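PDB 1XDI: NAD(P)H dehydrogenase (quinone) from Mycobacterium tuberculosis, which catalyses the reduction of quinones such as menadione by NADH or NADPH, using one bound FAD per subunit of a homotetramer. Local coordinates for residues Leu159-Gln163 against Ala246-Thr250; Thr209-Asp215 against Val238-Ala244; Val367-Ile372 against Val402-Cys406; Thr410-Gly415 against Val434-Val440. All blocks are in the same frame, centred on the assembly; numbering follows the deposited sequence.

Contact 1: residues Leu159-Gln163 against Ala246-Thr250; sequences LPSAQ and AASVT
The carbonyl oxygen of Ser161 receives the amide of Val249, with N to O 2.8 Å and an N-H...O angle of 165°. A second bond runs the other way across the gap, from Ser161 OG to the carbonyl oxygen of Ala247 at 3.0 Å. The hydroxyl is placed for it by a chi1 of 52°, which tucks OG between the serine's own N and carbonyl carbon; it meets the acceptor from above the carbonyl plane. Serine suits this place because one residue supplies an acceptor from its backbone and a short donor from its side chain. The loop holds its shape by an inner turn, Ala162 N to Leu159 O at 3.0 Å. Ala162, whose N closes the turn, sets its methyl CB against CB of Val249, 3.3 Å away; so small a side chain lets the two backbones come close. Leu159 reaches with CD2 to the carbonyl oxygen of Ala246 at 3.5 Å, a plain van der Waals touch. Ala247 and Ser248 form a classic beta bulge opposite Thr259, and Val249 also packs on Ala271 and Met273 of the parallel sheet. The loop between strands 154-156 and 169-171 thus lies along the outer edge of the three-stranded antiparallel sheet. With Ser248 bonded to Thr259 and Val249 to Ser161, the edge strand uses polar backbone groups on both its sides, and the loop satisfies an amide that its own sheet does not.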
loop_
_atom_site.group_PDB
_atom_site.type_symbol
_atom_site.label_atom_id
_atom_site.label_comp_id
_atom_site.label_asym_id
_atom_site.label_seq_id
_atom_site.Cartn_x
_atom_site.Cartn_y
_atom_site.Cartn_z
ATOM N N LEU A 159 -13.847 -43.745 -20.218
ATOM C CA LEU A 159 -14.004 -44.064 -21.635
ATOM C C LEU A 159 -14.737 -45.419 -21.676
ATOM O O LEU A 159 -14.270 -46.399 -21.110
ATOM C CB LEU A 159 -12.632 -44.190 -22.281
ATOM C CG LEU A 159 -12.636 -44.207 -23.809
ATOM C CD1 LEU A 159 -13.142 -42.856 -24.333
ATOM C CD2 LEU A 159 -11.224 -44.508 -24.333
ATOM N N PRO A 160 -15.922 -45.495 -22.293
ATOM C CA PRO A 160 -16.489 -46.845 -22.245
ATOM C C PRO A 160 -15.658 -47.924 -22.944
ATOM O O PRO A 160 -15.824 -49.119 -22.695
ATOM C CB PRO A 160 -17.874 -46.655 -22.831
ATOM C CG PRO A 160 -17.784 -45.366 -23.585
ATOM C CD PRO A 160 -16.936 -44.516 -22.719
ATOM N N SER A 161 -14.732 -47.534 -23.793
ATOM C CA SER A 161 -13.947 -48.570 -24.421
ATOM C C SER A 161 -12.685 -48.935 -23.627
ATOM O O SER A 161 -11.758 -49.568 -24.140
ATOM C CB SER A 161 -13.596 -48.149 -25.850
ATOM O OG SER A 161 -13.006 -46.880 -25.924
ATOM N N ALA A 162 -12.644 -48.528 -22.364
ATOM C CA ALA A 162 -11.499 -48.800 -21.498
ATOM C C ALA A 162 -11.994 -48.547 -20.108
ATOM O O ALA A 162 -11.550 -47.638 -19.407
ATOM C CB ALA A 162 -10.325 -47.895 -21.818
ATOM N N GLN A 163 -12.973 -49.354 -19.735
ATOM C CA GLN A 163 -13.559 -49.271 -18.420
ATOM C C GLN A 163 -12.574 -49.810 -17.400
ATOM O O GLN A 163 -12.056 -50.907 -17.560
ATOM C CB GLN A 163 -14.858 -50.076 -18.422
ATOM C CG GLN A 163 -15.903 -49.456 -19.351
ATOM C CD GLN A 163 -17.124 -48.909 -18.600
ATOM O OE1 GLN A 163 -17.025 -48.400 -17.455
ATOM N NE2 GLN A 163 -18.287 -48.990 -19.248
ATOM N N ALA A 246 -6.218 -42.928 -27.039
ATOM C CA ALA A 246 -6.476 -44.338 -26.958
ATOM C C ALA A 246 -7.884 -44.664 -27.473
ATOM O O ALA A 246 -8.885 -44.249 -26.890
ATOM C CB ALA A 246 -6.311 -44.790 -25.548
ATOM N N ALA A 247 -7.953 -45.407 -28.574
ATOM C CA ALA A 247 -9.203 -45.845 -29.177
ATOM C C ALA A 247 -9.903 -46.834 -28.230
ATOM O O ALA A 247 -11.124 -46.944 -28.217
ATOM C CB ALA A 247 -8.894 -46.500 -30.491
ATOM N N SER A 248 -9.121 -47.552 -27.418
ATOM C CA SER A 248 -9.673 -48.498 -26.440
ATOM C C SER A 248 -8.575 -49.120 -25.578
ATOM O O SER A 248 -7.391 -49.035 -25.926
ATOM C CB SER A 248 -10.368 -49.631 -27.163
ATOM O OG SER A 248 -9.464 -50.718 -27.292
ATOM N N VAL A 249 -8.949 -49.761 -24.469
ATOM C CA VAL A 249 -7.962 -50.455 -23.634
ATOM C C VAL A 249 -8.541 -51.807 -23.246
ATOM O O VAL A 249 -9.419 -51.909 -22.386
ATOM C CB VAL A 249 -7.589 -49.695 -22.339
ATOM C CG1 VAL A 249 -6.792 -50.585 -21.471
ATOM C CG2 VAL A 249 -6.785 -48.481 -22.643
ATOM N N THR A 250 -8.034 -52.843 -23.905
ATOM C CA THR A 250 -8.462 -54.235 -23.724
ATOM C C THR A 250 -7.573 -54.949 -22.743
ATOM O O THR A 250 -6.424 -54.571 -22.529
ATOM C CB THR A 250 -8.312 -55.020 -25.025
ATOM O OG1 THR A 250 -8.899 -54.282 -26.096
ATOM C CG2 THR A 250 -8.960 -56.375 -24.916
#

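Contact 2: residues Thr209-Asp215 against Val238-Ala244; sequences TVVASQD and VRLFKNA
A beta-alpha-beta unit of the parallel five-stranded sheet brings Thr209, Val210 and Val211 beside Arg239, Leu240 and Phe241, with helix 223-235 connecting the two strands. The short strand axes diverge by 19° and approach to 4.4 Å. Val210 takes both central bonds: its N donates to Arg239 O at 2.7 Å, and its O accepts from Phe241 N at 2.8 Å. Past the strands, Ala212 O receives Ala244 N at 2.8 Å, and Asn243 N reaches Gln214 O at 3.2 Å from above the carbonyl plane, so the pairing carries on into the loops.

On one face, Phe241 has its ring edge toward Val211, CD2 to CG2 3.9 Å, while Thr209 CG2 meets CE2 obliquely; Met260 and Val266 also touch Phe241. Thr209 OG1 is hydrogen-bonded to His184, and Arg239 NH1 lies 2.9 Å from that OG1, at the guanidinium edge. The other face carries Val210, with CG2 on Val238 CG1 at 3.8 Å, both touching Val198 of helix 192-203. Beta-branched residues suit the extended inner strand. Backbone bonds to Val210 and apolar contacts of Phe241 hold strand 239-241, the sheet's outermost, while exposed Arg239 and Lys242 lie at the rim.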
loop_
_atom_site.group_PDB
_atom_site.type_symbol
_atom_site.label_atom_id
_atom_site.label_comp_id
_atom_site.label_asym_id
_atom_site.label_seq_id
_atom_site.Cartn_x
_atom_site.Cartn_y
_atom_site.Cartn_z
ATOM N N THR A 209 5.122 -45.897 -20.550
ATOM C CA THR A 209 4.891 -45.551 -21.929
ATOM C C THR A 209 3.670 -44.642 -21.919
ATOM O O THR A 209 2.589 -45.032 -21.498
ATOM C CB THR A 209 4.644 -46.816 -22.728
ATOM O OG1 THR A 209 5.806 -47.642 -22.633
ATOM C CG2 THR A 209 4.370 -46.499 -24.203
ATOM N N VAL A 210 3.850 -43.411 -22.347
ATOM C CA VAL A 210 2.742 -42.472 -22.324
ATOM C C VAL A 210 2.082 -42.364 -23.706
ATOM O O VAL A 210 2.774 -42.377 -24.755
ATOM C CB VAL A 210 3.204 -41.014 -21.926
ATOM C CG1 VAL A 210 1.995 -40.191 -21.547
ATOM C CG2 VAL A 210 4.207 -41.042 -20.824
ATOM N N VAL A 211 0.749 -42.296 -23.697
ATOM C CA VAL A 211 0.004 -42.079 -24.908
ATOM C C VAL A 211 -0.573 -40.716 -24.654
ATOM O O VAL A 211 -1.656 -40.576 -24.112
ATOM C CB VAL A 211 -1.124 -43.108 -25.142
ATOM C CG1 VAL A 211 -1.915 -42.720 -26.424
ATOM C CG2 VAL A 211 -0.509 -44.531 -25.296
ATOM N N ALA A 212 0.191 -39.712 -25.050
ATOM C CA ALA A 212 -0.164 -38.302 -24.884
ATOM C C ALA A 212 -0.984 -37.680 -26.029
ATOM O O ALA A 212 -0.683 -37.923 -27.196
ATOM C CB ALA A 212 1.131 -37.504 -24.731
ATOM N N SER A 213 -1.980 -36.851 -25.703
ATOM C CA SER A 213 -2.775 -36.182 -26.737
ATOM C C SER A 213 -1.990 -35.006 -27.250
ATOM O O SER A 213 -2.119 -34.608 -28.397
ATOM C CB SER A 213 -4.085 -35.651 -26.201
ATOM O OG SER A 213 -4.329 -36.125 -24.898
ATOM N N GLN A 214 -1.145 -34.449 -26.410
ATOM C CA GLN A 214 -0.390 -33.294 -26.842
ATOM C C GLN A 214 1.055 -33.651 -27.202
ATOM O O GLN A 214 1.407 -34.828 -27.316
ATOM C CB GLN A 214 -0.452 -32.222 -25.737
ATOM C CG GLN A 214 -1.538 -31.139 -25.945
ATOM C CD GLN A 214 -2.922 -31.700 -26.300
ATOM O OE1 GLN A 214 -3.442 -32.579 -25.609
ATOM N NE2 GLN A 214 -3.527 -31.186 -27.371
ATOM N N ASP A 215 1.859 -32.612 -27.384
ATOM C CA ASP A 215 3.276 -32.675 -27.683
ATOM C C ASP A 215 4.161 -33.257 -26.590
ATOM O O ASP A 215 5.218 -33.810 -26.851
ATOM C CB ASP A 215 3.752 -31.263 -27.890
ATOM C CG ASP A 215 4.149 -31.023 -29.260
ATOM O OD1 ASP A 215 3.922 -31.942 -30.058
ATOM O OD2 ASP A 215 4.684 -29.944 -29.549
ATOM N N VAL A 238 11.495 -42.317 -20.040
ATOM C CA VAL A 238 10.062 -42.413 -20.253
ATOM C C VAL A 238 9.832 -42.439 -21.773
ATOM O O VAL A 238 10.459 -41.689 -22.541
ATOM C CB VAL A 238 9.343 -41.214 -19.624
ATOM C CG1 VAL A 238 7.868 -41.255 -19.987
ATOM C CG2 VAL A 238 9.600 -41.203 -18.074
ATOM N N ARG A 239 8.950 -43.340 -22.194
ATOM C CA ARG A 239 8.599 -43.582 -23.591
ATOM C C ARG A 239 7.300 -42.834 -23.892
ATOM O O ARG A 239 6.366 -42.933 -23.104
ATOM C CB ARG A 239 8.320 -45.099 -23.765
ATOM C CG ARG A 239 9.274 -45.979 -24.592
ATOM C CD ARG A 239 8.943 -47.469 -24.401
ATOM N NE ARG A 239 9.908 -48.227 -23.574
ATOM C CZ ARG A 239 9.561 -49.034 -22.566
ATOM N NH1 ARG A 239 8.293 -49.177 -22.242
ATOM N NH2 ARG A 239 10.461 -49.753 -21.912
ATOM N N LEU A 240 7.200 -42.107 -25.004
ATOM C CA LEU A 240 5.896 -41.491 -25.296
ATOM C C LEU A 240 5.500 -41.518 -26.770
ATOM O O LEU A 240 6.347 -41.411 -27.636
ATOM C CB LEU A 240 5.806 -40.026 -24.808
ATOM C CG LEU A 240 6.492 -38.984 -25.692
ATOM C CD1 LEU A 240 6.195 -37.589 -25.357
ATOM C CD2 LEU A 240 7.970 -39.227 -25.569
ATOM N N PHE A 241 4.203 -41.703 -27.035
ATOM C CA PHE A 241 3.661 -41.621 -28.394
ATOM C C PHE A 241 2.990 -40.238 -28.337
ATOM O O PHE A 241 1.970 -40.079 -27.639
ATOM C CB PHE A 241 2.533 -42.647 -28.678
ATOM C CG PHE A 241 2.971 -44.088 -28.711
ATOM C CD1 PHE A 241 3.779 -44.569 -29.727
ATOM C CD2 PHE A 241 2.526 -44.981 -27.723
ATOM C CE1 PHE A 241 4.129 -45.904 -29.762
ATOM C CE2 PHE A 241 2.871 -46.317 -27.746
ATOM C CZ PHE A 241 3.669 -46.787 -28.765
ATOM N N LYS A 242 3.536 -39.244 -29.043
ATOM C CA LYS A 242 2.921 -37.900 -29.051
ATOM C C LYS A 242 1.681 -37.923 -29.905
ATOM O O LYS A 242 1.589 -38.733 -30.804
ATOM C CB LYS A 242 3.835 -36.826 -29.673
ATOM C CG LYS A 242 5.117 -36.491 -28.912
ATOM C CD LYS A 242 6.253 -36.317 -29.901
ATOM C CE LYS A 242 7.454 -35.681 -29.279
ATOM N NZ LYS A 242 7.404 -34.246 -29.671
ATOM N N ASN A 243 0.756 -37.014 -29.625
ATOM C CA ASN A 243 -0.481 -36.828 -30.381
ATOM C C ASN A 243 -1.286 -38.051 -30.706
ATOM O O ASN A 243 -1.669 -38.272 -31.846
ATOM C CB ASN A 243 -0.180 -36.084 -31.675
ATOM C CG ASN A 243 0.563 -34.789 -31.437
ATOM O OD1 ASN A 243 0.220 -34.008 -30.535
ATOM N ND2 ASN A 243 1.587 -34.547 -32.245
ATOM N N ALA A 244 -1.558 -38.856 -29.702
ATOM C CA ALA A 244 -2.337 -40.033 -29.944
ATOM C C ALA A 244 -3.363 -40.136 -28.846
ATOM O O ALA A 244 -3.146 -39.654 -27.729
ATOM C CB ALA A 244 -1.439 -41.247 -29.976
#

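Contact 3: residues Val367-Ile372 against Val402-Cys406; sequences VPQSVI and VKIFC
Phe405 turns CG away from its carbonyl carbon (chi1 -52°), sending its ring off strand 401-407 toward the helix start, and Gln369 puts CG roughly opposite its backbone N (chi1 -152°), so that its extended chain passes the far end of that ring. The two side chains cross at about a right angle, with Gln369 CB 3.7 Å from Phe405 CZ and the amide plane turned 73° from the ring plane. Ile372, one turn farther along the helix, lays CD1 over a face of the ring, 3.4 Å from Phe405 CG. The carbonyl oxygen of Val367 approaches the ring obliquely, 3.2 Å from CD2. A phenylalanine suits this position because one flat ring can take a methyl over its face and still be met obliquely by a carbonyl and a methylene chain.

Pro368 stands at the N-cap position of helix 369-374, where the missing amide hydrogen breaks no bond of the helix, since the amides of its first turn have no helical acceptor. At the far end of Gln369, OE1 takes a weak hydrogen bond of 3.1 Å from Lys403 NZ, the two chains again crossing nearly square. The stronger partners of that ammonium are Asp224 and Asp222, with which it forms salt bridges, while Gln369 NE2 bonds to Asp373. Lysine's extended chain is what carries the charge from the buried strand to these acids. The contact joins a short helix to the antiparallel sheet of the dimerisation domain. With two carboxylates and an amide oxygen about it, Lys403 probably keeps its positive charge even though the residue is buried.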
loop_
_atom_site.group_PDB
_atom_site.type_symbol
_atom_site.label_atom_id
_atom_site.label_comp_id
_atom_site.label_asym_id
_atom_site.label_seq_id
_atom_site.Cartn_x
_atom_site.Cartn_y
_atom_site.Cartn_z
ATOM N N VAL A 367 0.422 -13.422 -14.787
ATOM C CA VAL A 367 0.549 -13.422 -16.223
ATOM C C VAL A 367 1.560 -14.407 -16.738
ATOM O O VAL A 367 2.655 -14.454 -16.234
ATOM C CB VAL A 367 0.929 -12.024 -16.768
ATOM C CG1 VAL A 367 0.913 -12.038 -18.292
ATOM C CG2 VAL A 367 -0.055 -10.972 -16.277
ATOM N N PRO A 368 1.208 -15.220 -17.738
ATOM C CA PRO A 368 2.216 -16.161 -18.239
ATOM C C PRO A 368 3.270 -15.427 -19.060
ATOM O O PRO A 368 2.989 -14.353 -19.568
ATOM C CB PRO A 368 1.399 -17.118 -19.100
ATOM C CG PRO A 368 0.074 -17.139 -18.405
ATOM C CD PRO A 368 -0.149 -15.683 -18.056
ATOM N N GLN A 369 4.483 -15.969 -19.205
ATOM C CA GLN A 369 5.427 -15.242 -20.050
ATOM C C GLN A 369 4.831 -15.215 -21.458
ATOM O O GLN A 369 5.059 -14.237 -22.176
ATOM C CB GLN A 369 6.850 -15.836 -20.106
ATOM C CG GLN A 369 7.839 -14.698 -20.388
ATOM C CD GLN A 369 9.297 -15.082 -20.466
ATOM O OE1 GLN A 369 9.845 -15.736 -19.579
ATOM N NE2 GLN A 369 9.948 -14.635 -21.530
ATOM N N SER A 370 4.064 -16.260 -21.835
ATOM C CA SER A 370 3.406 -16.321 -23.161
ATOM C C SER A 370 2.891 -14.932 -23.500
ATOM O O SER A 370 3.364 -14.276 -24.449
ATOM C CB SER A 370 2.172 -17.223 -23.170
ATOM O OG SER A 370 2.444 -18.528 -22.729
ATOM N N VAL A 371 1.930 -14.492 -22.687
ATOM C CA VAL A 371 1.288 -13.196 -22.850
ATOM C C VAL A 371 2.211 -11.974 -22.900
ATOM O O VAL A 371 2.107 -11.142 -23.801
ATOM C CB VAL A 371 0.247 -12.982 -21.726
ATOM C CG1 VAL A 371 -0.271 -11.560 -21.723
ATOM C CG2 VAL A 371 -0.912 -13.939 -21.938
ATOM N N ILE A 372 3.111 -11.844 -21.935
ATOM C CA ILE A 372 3.974 -10.676 -21.929
ATOM C C ILE A 372 4.631 -10.572 -23.290
ATOM O O ILE A 372 4.624 -9.496 -23.912
ATOM C CB ILE A 372 5.022 -10.747 -20.807
ATOM C CG1 ILE A 372 4.320 -10.793 -19.449
ATOM C CG2 ILE A 372 5.902 -9.556 -20.857
ATOM C CD1 ILE A 372 5.188 -11.140 -18.313
ATOM N N VAL A 402 14.266 -19.239 -11.100
ATOM C CA VAL A 402 13.200 -18.356 -10.660
ATOM C C VAL A 402 12.959 -17.324 -11.711
ATOM O O VAL A 402 13.894 -16.682 -12.148
ATOM C CB VAL A 402 13.557 -17.618 -9.400
ATOM C CG1 VAL A 402 12.478 -16.583 -9.071
ATOM C CG2 VAL A 402 13.730 -18.623 -8.305
ATOM N N LYS A 403 11.696 -17.192 -12.114
ATOM C CA LYS A 403 11.210 -16.183 -13.085
ATOM C C LYS A 403 10.265 -15.198 -12.384
ATOM O O LYS A 403 9.294 -15.595 -11.789
ATOM C CB LYS A 403 10.396 -16.814 -14.248
ATOM C CG LYS A 403 11.177 -17.241 -15.514
ATOM C CD LYS A 403 10.206 -17.592 -16.681
ATOM C CE LYS A 403 10.941 -18.282 -17.859
ATOM N NZ LYS A 403 10.058 -18.794 -18.990
ATOM N N ILE A 404 10.535 -13.917 -12.465
ATOM C CA ILE A 404 9.642 -12.938 -11.871
ATOM C C ILE A 404 9.216 -11.949 -12.976
ATOM O O ILE A 404 10.053 -11.559 -13.789
ATOM C CB ILE A 404 10.372 -12.246 -10.697
ATOM C CG1 ILE A 404 9.962 -12.929 -9.389
ATOM C CG2 ILE A 404 10.082 -10.767 -10.669
ATOM C CD1 ILE A 404 10.896 -12.551 -8.223
ATOM N N PHE A 405 7.934 -11.582 -13.036
ATOM C CA PHE A 405 7.444 -10.642 -14.072
ATOM C C PHE A 405 6.894 -9.368 -13.471
ATOM O O PHE A 405 6.178 -9.433 -12.483
ATOM C CB PHE A 405 6.295 -11.207 -14.914
ATOM C CG PHE A 405 6.562 -12.526 -15.495
ATOM C CD1 PHE A 405 7.800 -12.806 -16.079
ATOM C CD2 PHE A 405 5.600 -13.517 -15.409
ATOM C CE1 PHE A 405 8.092 -14.087 -16.572
ATOM C CE2 PHE A 405 5.851 -14.799 -15.888
ATOM C CZ PHE A 405 7.105 -15.092 -16.472
ATOM N N CYS A 406 7.165 -8.218 -14.065
ATOM C CA CYS A 406 6.633 -7.017 -13.469
ATOM C C CYS A 406 6.198 -5.911 -14.378
ATOM O O CYS A 406 6.695 -5.738 -15.480
ATOM C CB CYS A 406 7.594 -6.437 -12.420
ATOM S SG CYS A 406 9.012 -5.538 -13.078
#

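Contact 4: residues Thr410-Gly415 against Val434-Val440; sequences TGVVIG and VQNRITV
Val412 and Thr439 are joined by a single bridge, flanked by two nearly straight backbone bonds: Val440 N to Gly411 O at 2.9 Å and Val413 N to Ile438 O at 2.8 Å, the second lying nearly along the C=O axis. Thr439 turns its hydroxyl to the same region, with OG1 3.2 Å from Gly411 O in a weak, unsettled bond and 3.1 Å from Thr410 O. Thr410 uses its own OG1 differently, accepting from Val412 N in an ST turn. Gly411 has a positive phi of 71°, a conformation that costs glycine little because it has no CB.

Helix 423-436 closes in a Schellman motif, in which Arg437, with phi 48°, is the residue that leaves the helix. The chain then runs beside the start of strand 413-420, in the antiparallel sheet of the dimerisation domain, before helix 440-444 begins with Thr439 at its N-cap position. Ile414 and Gly415 make a classic beta bulge opposite Phe405.

Valines, compact and branched, fill the space between strand and helix end. Val413 sends its two methyls to different partners: CG1 meets Val434 CG2 at 3.9 Å, the side chains crossing at about a right angle, and CG2 meets Val440 CG1 at 4.1 Å. Val412 CG1 rests on Arg437, 3.7 Å from its CB. Other subunits also reach this contact: Ile438 packs on Ile438 of the second subunit, and both Val412 and Arg437 touch Arg437 of the third subunit, where Arg437 also makes a long, weak ion pair with Glu442 of that subunit.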
loop_
_atom_site.group_PDB
_atom_site.type_symbol
_atom_site.label_atom_id
_atom_site.label_comp_id
_atom_site.label_asym_id
_atom_site.label_seq_id
_atom_site.Cartn_x
_atom_site.Cartn_y
_atom_site.Cartn_z
ATOM N N THR A 410 5.436 0.995 -13.088
ATOM C CA THR A 410 5.373 0.858 -11.653
ATOM C C THR A 410 6.223 -0.194 -10.977
ATOM O O THR A 410 6.428 -0.090 -9.787
ATOM C CB THR A 410 3.925 0.621 -11.197
ATOM O OG1 THR A 410 3.538 -0.739 -11.472
ATOM C CG2 THR A 410 2.985 1.583 -11.918
ATOM N N GLY A 411 6.710 -1.203 -11.709
ATOM C CA GLY A 411 7.477 -2.294 -11.093
ATOM C C GLY A 411 6.640 -3.271 -10.221
ATOM O O GLY A 411 7.181 -4.089 -9.493
ATOM N N VAL A 412 5.319 -3.180 -10.266
ATOM C CA VAL A 412 4.485 -4.054 -9.478
ATOM C C VAL A 412 4.567 -5.499 -9.979
ATOM O O VAL A 412 4.379 -5.744 -11.158
ATOM C CB VAL A 412 3.030 -3.608 -9.565
ATOM C CG1 VAL A 412 2.138 -4.659 -8.963
ATOM C CG2 VAL A 412 2.841 -2.304 -8.846
ATOM N N VAL A 413 4.817 -6.455 -9.078
ATOM C CA VAL A 413 4.925 -7.868 -9.436
ATOM C C VAL A 413 3.606 -8.373 -10.013
ATOM O O VAL A 413 2.578 -8.175 -9.374
ATOM C CB VAL A 413 5.331 -8.713 -8.201
ATOM C CG1 VAL A 413 5.299 -10.179 -8.530
ATOM C CG2 VAL A 413 6.746 -8.361 -7.785
ATOM N N ILE A 414 3.622 -9.018 -11.192
ATOM C CA ILE A 414 2.380 -9.496 -11.786
ATOM C C ILE A 414 2.368 -10.950 -12.114
ATOM O O ILE A 414 1.345 -11.495 -12.577
ATOM C CB ILE A 414 2.077 -8.864 -13.098
ATOM C CG1 ILE A 414 3.179 -9.180 -14.073
ATOM C CG2 ILE A 414 1.981 -7.405 -12.971
ATOM C CD1 ILE A 414 2.839 -8.640 -15.425
ATOM N N GLY A 415 3.525 -11.586 -11.938
ATOM C CA GLY A 415 3.615 -13.016 -12.208
ATOM C C GLY A 415 4.948 -13.492 -11.716
ATOM O O GLY A 415 5.787 -12.674 -11.358
ATOM N N VAL A 434 1.814 -10.696 -6.094
ATOM C CA VAL A 434 0.850 -10.491 -7.133
ATOM C C VAL A 434 -0.482 -10.027 -6.559
ATOM O O VAL A 434 -0.990 -8.951 -6.891
ATOM C CB VAL A 434 0.687 -11.739 -7.908
ATOM C CG1 VAL A 434 -0.197 -11.516 -8.994
ATOM C CG2 VAL A 434 1.993 -12.170 -8.427
ATOM N N GLN A 435 -1.064 -10.838 -5.684
ATOM C CA GLN A 435 -2.331 -10.495 -5.026
ATOM C C GLN A 435 -2.280 -9.132 -4.294
ATOM O O GLN A 435 -3.332 -8.534 -4.044
ATOM C CB GLN A 435 -2.722 -11.589 -4.008
ATOM C CG GLN A 435 -3.914 -11.271 -3.096
ATOM C CD GLN A 435 -5.249 -11.848 -3.602
ATOM O OE1 GLN A 435 -5.287 -12.531 -4.620
ATOM N NE2 GLN A 435 -6.345 -11.575 -2.882
ATOM N N ASN A 436 -1.103 -8.603 -3.961
ATOM C CA ASN A 436 -1.118 -7.337 -3.225
ATOM C C ASN A 436 -0.389 -6.153 -3.866
ATOM O O ASN A 436 -0.113 -5.100 -3.218
ATOM C CB ASN A 436 -0.635 -7.577 -1.780
ATOM C CG ASN A 436 -1.605 -8.478 -0.986
ATOM O OD1 ASN A 436 -2.808 -8.174 -0.861
ATOM N ND2 ASN A 436 -1.091 -9.594 -0.474
ATOM N N ARG A 437 -0.131 -6.332 -5.163
ATOM C CA ARG A 437 0.547 -5.341 -5.973
ATOM C C ARG A 437 1.782 -4.857 -5.253
ATOM O O ARG A 437 1.962 -3.664 -5.026
ATOM C CB ARG A 437 -0.373 -4.168 -6.229
ATOM C CG ARG A 437 -1.772 -4.533 -6.698
ATOM C CD ARG A 437 -2.265 -3.363 -7.527
ATOM N NE ARG A 437 -1.796 -2.107 -6.933
ATOM C CZ ARG A 437 -2.513 -1.367 -6.086
ATOM N NH1 ARG A 437 -3.735 -1.730 -5.729
ATOM N NH2 ARG A 437 -1.995 -0.260 -5.587
ATOM N N ILE A 438 2.611 -5.795 -4.835
ATOM C CA ILE A 438 3.817 -5.402 -4.169
ATOM C C ILE A 438 4.858 -5.069 -5.251
ATOM O O ILE A 438 4.840 -5.569 -6.370
ATOM C CB ILE A 438 4.237 -6.498 -3.208
ATOM C CG1 ILE A 438 3.074 -6.712 -2.229
ATOM C CG2 ILE A 438 5.557 -6.141 -2.518
ATOM C CD1 ILE A 438 3.439 -7.377 -0.885
ATOM N N THR A 439 5.796 -4.209 -4.928
ATOM C CA THR A 439 6.721 -3.814 -5.955
ATOM C C THR A 439 8.106 -4.500 -5.957
ATOM O O THR A 439 8.626 -4.841 -4.879
ATOM C CB THR A 439 6.796 -2.304 -5.894
ATOM O OG1 THR A 439 6.929 -1.834 -7.221
ATOM C CG2 THR A 439 7.953 -1.814 -5.048
ATOM N N VAL A 440 8.708 -4.712 -7.137
ATOM C CA VAL A 440 10.017 -5.386 -7.125
ATOM C C VAL A 440 10.925 -4.628 -6.143
ATOM O O VAL A 440 11.718 -5.249 -5.434
ATOM C CB VAL A 440 10.685 -5.533 -8.556
ATOM C CG1 VAL A 440 9.768 -6.244 -9.495
ATOM C CG2 VAL A 440 11.090 -4.226 -9.078
#

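Along the chain, contact 2 is nested inside the loop closed by contact 1, and contacts 3 and 4 follow in series. Contacts 1 and 2 have centres about 16 Å apart and adjoin in sequence, where strand 239-241 of the parallel sheet leads into strand 246-251 of the antiparallel one. Contacts 3 and 4, centres about 12 Å apart, share the dimerisation domain's sheet: Phe405 O lies 2.9 Å from Ile414 N, a probable hydrogen bond between neighbouring strands. Contacts 1 and 4 lie about 47 Å apart between centres. The first pair lies in the part that, as in related flavoprotein disulfide reductases, probably binds NAD(P)H, and the second in the dimerisation domain, where contact 4 reaches other subunits.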